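Local coordinates for inactive PncC family protein (Escherichia coli O157:H7, PDB 5KOL) that is of unknown function, belongs to the CinA family and probably lacks nicotinamide-nucleotide (NMN) amidohydrolase activity, at residues L36-S41 with G45-A50; N7-L12 with A145-A150. All blocks are in the same frame, centred on the assembly; numbering follows the deposited sequence. Where two conformers were deposited one is given.

Contact 1 (L36-S41 with G45-A50); sequences LTTAES and GKLASA
Strand 36-40 and helix 46-50 run nearly antiparallel, their axes 154° apart and 8.6 Å from each other at closest approach, with T38 facing A48 and E40 facing G45. They are the first two elements of the beta-alpha-beta unit completed by strand 61-67. E40 carries the contact. Its CG lies between the backbone N and the carbonyl carbon (chi1 49°), and the chain then extends to set the carboxylate against the start of the helix. E40 OE1 takes the L47 N-H at 3.1 Å on its syn lone pair, with an N-H...O angle of 161°. A weak hydrogen bond from G45 N, at the N-cap position, reaches the same oxygen, which is also hydrogen-bonded to T43 OG1. E40 OE2, the other oxygen, accepts from A48 N at 3.0 Å on its syn side, somewhat out of the carboxylate plane. Beside this polar grip, T38 CG2 lies 3.8 Å from L47 CD2, the two side chains meeting at a slant, while T38 OG1 is hydrogen-bonded to Y61 OH. L47 also packs on I112 and I114 of strand 110-116, and A48 touches V66 of the second subunit. With both oxygens spent on amides of the first helical turn, the buried carboxylate is held against rotation; the helix N-terminus probably stabilises its negative charge.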
loop_
_atom_site.group_PDB
_atom_site.type_symbol
_atom_site.label_atom_id
_atom_site.label_comp_id
_atom_site.label_asym_id
_atom_site.label_seq_id
_atom_site.Cartn_x
_atom_site.Cartn_y
_atom_site.Cartn_z
ATOM N N LEU A 36 -13.463 0.495 -5.847
ATOM C CA LEU A 36 -13.022 0.201 -4.489
ATOM C C LEU A 36 -11.732 0.949 -4.177
ATOM O O LEU A 36 -10.893 1.166 -5.055
ATOM C CB LEU A 36 -12.794 -1.311 -4.322
ATOM C CG LEU A 36 -12.209 -1.863 -3.019
ATOM C CD1 LEU A 36 -13.285 -1.834 -1.909
ATOM C CD2 LEU A 36 -11.680 -3.302 -3.258
ATOM N N THR A 37 -11.588 1.358 -2.917
ATOM C CA THR A 37 -10.340 1.889 -2.394
ATOM C C THR A 37 -10.127 1.291 -1.007
ATOM O O THR A 37 -11.069 0.812 -0.372
ATOM C CB THR A 37 -10.358 3.428 -2.337
ATOM O OG1 THR A 37 -9.072 3.922 -1.907
ATOM C CG2 THR A 37 -11.461 3.911 -1.383
ATOM N N THR A 38 -8.878 1.301 -0.549
ATOM C CA THR A 38 -8.504 0.657 0.710
ATOM C C THR A 38 -7.591 1.566 1.519
ATOM O O THR A 38 -6.848 2.379 0.962
ATOM C CB THR A 38 -7.785 -0.682 0.482
ATOM O OG1 THR A 38 -6.582 -0.455 -0.277
ATOM C CG2 THR A 38 -8.698 -1.630 -0.286
ATOM N N ALA A 39 -7.652 1.406 2.840
ATOM C CA ALA A 39 -6.809 2.124 3.784
ATOM C C ALA A 39 -6.363 1.122 4.834
ATOM O O ALA A 39 -7.201 0.433 5.417
ATOM C CB ALA A 39 -7.572 3.298 4.441
ATOM N N GLU A 40 -5.060 1.018 5.087
ATOM C CA GLU A 40 -4.635 0.028 6.069
ATOM C C GLU A 40 -3.468 0.550 6.882
ATOM O O GLU A 40 -2.734 1.442 6.455
ATOM C CB GLU A 40 -4.272 -1.317 5.414
ATOM C CG GLU A 40 -3.354 -1.183 4.240
ATOM C CD GLU A 40 -3.222 -2.467 3.440
ATOM O OE1 GLU A 40 -3.008 -3.539 4.048
ATOM O OE2 GLU A 40 -3.278 -2.379 2.198
ATOM N N SER A 41 -3.328 -0.004 8.077
ATOM C CA SER A 41 -2.199 0.329 8.930
ATOM C C SER A 41 -1.327 -0.897 9.226
ATOM O O SER A 41 -0.279 -1.101 8.588
ATOM C CB SER A 41 -2.728 0.955 10.220
ATOM O OG SER A 41 -1.688 1.590 10.934
ATOM N N GLY A 45 -0.039 -2.853 3.665
ATOM C CA GLY A 45 -0.070 -2.942 2.218
ATOM C C GLY A 45 -0.439 -4.315 1.700
ATOM O O GLY A 45 -0.580 -4.491 0.478
ATOM N N LYS A 46 -0.614 -5.291 2.592
ATOM C CA LYS A 46 -0.925 -6.643 2.149
ATOM C C LYS A 46 -2.369 -6.783 1.671
ATOM O O LYS A 46 -2.646 -7.688 0.875
ATOM C CB LYS A 46 -0.621 -7.650 3.267
ATOM C CG LYS A 46 0.875 -7.895 3.492
ATOM C CD LYS A 46 1.122 -8.809 4.685
ATOM C CE LYS A 46 2.589 -9.220 4.826
ATOM N NZ LYS A 46 3.037 -10.134 3.739
ATOM N N LEU A 47 -3.294 -5.921 2.133
ATOM C CA LEU A 47 -4.643 -5.915 1.570
ATOM C C LEU A 47 -4.624 -5.394 0.136
ATOM O O LEU A 47 -5.184 -6.023 -0.773
ATOM C CB LEU A 47 -5.580 -5.061 2.442
ATOM C CG LEU A 47 -6.996 -4.829 1.898
ATOM C CD1 LEU A 47 -7.809 -6.143 1.811
ATOM C CD2 LEU A 47 -7.774 -3.788 2.724
ATOM N N ALA A 48 -3.956 -4.252 -0.082
ATOM C CA ALA A 48 -3.747 -3.733 -1.432
ATOM C C ALA A 48 -3.092 -4.771 -2.332
ATOM O O ALA A 48 -3.509 -4.946 -3.484
ATOM C CB ALA A 48 -2.895 -2.466 -1.378
ATOM N N SER A 49 -2.059 -5.452 -1.818
ATOM C CA SER A 49 -1.382 -6.484 -2.601
ATOM C C SER A 49 -2.336 -7.609 -2.978
ATOM O O SER A 49 -2.247 -8.158 -4.089
ATOM C CB SER A 49 -0.194 -7.039 -1.817
ATOM O OG SER A 49 0.467 -8.039 -2.570
ATOM N N ALA A 50 -3.239 -7.979 -2.075
ATOM C CA ALA A 50 -4.212 -9.015 -2.393
ATOM C C ALA A 50 -5.075 -8.596 -3.577
ATOM O O ALA A 50 -5.319 -9.386 -4.497
ATOM C CB ALA A 50 -5.078 -9.303 -1.168
#

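Contact 2 (N7-L12 with A145-A150); sequences NKIVQL and AVMHFA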
loop_
_atom_site.group_PDB
_atom_site.type_symbol
_atom_site.label_atom_id
_atom_site.label_comp_id
_atom_site.label_asym_id
_atom_site.label_seq_id
_atom_site.Cartn_x
_atom_site.Cartn_y
_atom_site.Cartn_z
ATOM N N ASN A 7 -26.114 -8.527 9.035
ATOM C CA ASN A 7 -25.181 -8.314 10.145
ATOM C C ASN A 7 -24.778 -9.664 10.747
ATOM O O ASN A 7 -25.190 -10.056 11.845
ATOM C CB ASN A 7 -25.781 -7.404 11.218
ATOM C CG ASN A 7 -26.352 -6.107 10.665
ATOM O OD1 ASN A 7 -26.153 -5.769 9.502
ATOM N ND2 ASN A 7 -27.054 -5.359 11.520
ATOM N N LYS A 8 -23.950 -10.391 10.002
ATOM C CA LYS A 8 -23.280 -11.579 10.514
ATOM C C LYS A 8 -21.780 -11.345 10.450
ATOM O O LYS A 8 -21.269 -10.870 9.433
ATOM C CB LYS A 8 -23.654 -12.859 9.726
ATOM C CG LYS A 8 -25.136 -13.204 9.726
ATOM C CD LYS A 8 -25.494 -14.419 8.834
ATOM C CE LYS A 8 -26.574 -15.272 9.495
ATOM N NZ LYS A 8 -26.858 -16.572 8.771
ATOM N N ILE A 9 -21.086 -11.651 11.543
ATOM C CA ILE A 9 -19.628 -11.698 11.540
ATOM C C ILE A 9 -19.212 -12.971 10.806
ATOM O O ILE A 9 -19.451 -14.079 11.292
ATOM C CB ILE A 9 -19.066 -11.668 12.964
ATOM C CG1 ILE A 9 -19.445 -10.354 13.663
ATOM C CG2 ILE A 9 -17.552 -11.840 12.947
ATOM C CD1 ILE A 9 -18.756 -9.141 13.057
ATOM N N VAL A 10 -18.601 -12.822 9.628
ATOM C CA VAL A 10 -18.256 -14.002 8.848
ATOM C C VAL A 10 -17.242 -14.838 9.615
ATOM O O VAL A 10 -16.352 -14.310 10.297
ATOM C CB VAL A 10 -17.727 -13.605 7.459
ATOM C CG1 VAL A 10 -18.819 -12.928 6.654
ATOM C CG2 VAL A 10 -16.525 -12.696 7.575
ATOM N N GLN A 11 -17.398 -16.156 9.541
ATOM C CA GLN A 11 -16.453 -17.100 10.127
ATOM C C GLN A 11 -15.606 -17.660 8.991
ATOM O O GLN A 11 -16.108 -18.419 8.155
ATOM C CB GLN A 11 -17.185 -18.215 10.876
ATOM C CG GLN A 11 -18.232 -17.735 11.882
ATOM C CD GLN A 11 -17.641 -17.308 13.223
ATOM O OE1 GLN A 11 -17.174 -16.175 13.385
ATOM N NE2 GLN A 11 -17.674 -18.214 14.198
ATOM N N LEU A 12 -14.332 -17.278 8.944
ATOM C CA LEU A 12 -13.485 -17.656 7.820
ATOM C C LEU A 12 -13.370 -19.173 7.704
ATOM O O LEU A 12 -13.116 -19.872 8.691
ATOM C CB LEU A 12 -12.102 -17.040 7.974
ATOM C CG LEU A 12 -11.987 -15.521 7.800
ATOM C CD1 LEU A 12 -10.626 -15.063 8.293
ATOM C CD2 LEU A 12 -12.195 -15.121 6.333
ATOM N N ALA A 145 -16.644 -3.395 12.426
ATOM C CA ALA A 145 -16.616 -4.643 13.177
ATOM C C ALA A 145 -15.262 -4.752 13.870
ATOM O O ALA A 145 -14.257 -4.278 13.353
ATOM C CB ALA A 145 -16.850 -5.858 12.264
ATOM N N VAL A 146 -15.241 -5.377 15.041
ATOM C CA VAL A 146 -13.987 -5.681 15.717
ATOM C C VAL A 146 -13.811 -7.195 15.787
ATOM O O VAL A 146 -14.789 -7.951 15.864
ATOM C CB VAL A 146 -13.924 -5.044 17.123
ATOM C CG1 VAL A 146 -15.118 -5.483 17.977
ATOM C CG2 VAL A 146 -12.593 -5.371 17.820
ATOM N N MET A 147 -12.548 -7.633 15.735
ATOM C CA MET A 147 -12.175 -9.042 15.816
ATOM C C MET A 147 -10.991 -9.220 16.757
ATOM O O MET A 147 -10.162 -8.319 16.912
ATOM C CB MET A 147 -11.812 -9.594 14.434
ATOM C CG MET A 147 -12.970 -9.608 13.448
ATOM S SD MET A 147 -14.206 -10.823 13.942
ATOM C CE MET A 147 -13.336 -12.368 13.661
ATOM N N HIS A 148 -10.900 -10.403 17.367
ATOM C CA HIS A 148 -9.777 -10.767 18.232
ATOM C C HIS A 148 -9.156 -12.042 17.680
ATOM O O HIS A 148 -9.675 -13.137 17.910
ATOM C CB HIS A 148 -10.238 -10.947 19.671
ATOM C CG HIS A 148 -10.879 -9.720 20.240
ATOM N ND1 HIS A 148 -10.148 -8.651 20.714
ATOM C CD2 HIS A 148 -12.180 -9.383 20.390
ATOM C CE1 HIS A 148 -10.973 -7.713 21.147
ATOM N NE2 HIS A 148 -12.212 -8.130 20.961
ATOM N N PHE A 149 -8.057 -11.903 16.942
ATOM C CA PHE A 149 -7.449 -13.035 16.257
ATOM C C PHE A 149 -6.374 -13.669 17.129
ATOM O O PHE A 149 -5.595 -12.965 17.780
ATOM C CB PHE A 149 -6.840 -12.603 14.921
ATOM C CG PHE A 149 -7.852 -12.083 13.919
ATOM C CD1 PHE A 149 -8.822 -12.930 13.378
ATOM C CD2 PHE A 149 -7.814 -10.754 13.503
ATOM C CE1 PHE A 149 -9.742 -12.452 12.449
ATOM C CE2 PHE A 149 -8.735 -10.266 12.580
ATOM C CZ PHE A 149 -9.688 -11.126 12.039
ATOM N N ALA A 150 -6.337 -15.005 17.140
ATOM C CA ALA A 150 -5.291 -15.736 17.842
ATOM C C ALA A 150 -4.112 -16.016 16.910
ATOM O O ALA A 150 -4.244 -16.039 15.684
ATOM C CB ALA A 150 -5.830 -17.053 18.417
#
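The extended N-terminal segment that precedes helix 18-31 passes by strand 141-148, an outermost strand of the chain's mixed sheet, and I9 makes the touch. Its two branches reach different residues of the strand. I9 CD1 meets A145 CB at 3.9 Å, and I9 CG2 approaches M147 SD at 3.6 Å. The first torsion of I9 (chi1 -63°) sets CG2 anti to the backbone N and CG1 beside that N, which separates the two branches; CD1, carried by CG1, goes to A145 while CG2 goes to M147. A145 and M147, two apart on the strand, both have their CB atoms pointing toward the N-terminal segment. M147 is bent at both chi2 and chi3, and the M147 and I9 side chains run alongside each other in opposing senses, with the sulfur against the methyl. The contact is small, 160 Å² in all, lies at the surface and is wholly apolar. Helix 153-171 adds polar contacts: Q167 is hydrogen-bonded through NE2 to K8 O and through OE1 to V10 N. V10 and M147 both pack on F163 of that helix, while A145 and M147 pair through their backbones with F134 and V132 of the neighbouring strand 131-138.

Both contacts reach one five-stranded mixed sheet, but at different strands: contact 1 uses 36-40, while contact 2 meets the outermost strand 141-148, with 110-116 and 131-138 lying between them in the sheet order. Their centres are about 18 Å apart, and their nearest atoms remain about 11 Å from each other. Helix 153-171 is common ground, since it packs on both contacts, with V161 and L165 on L47 in contact 1. The first is buried, its centre about 7 Å from the centre of the chain, and borders the second subunit; the other lies at the surface, its centre about 12 Å from the centre of the chain, and no other chain of the assembly touches it.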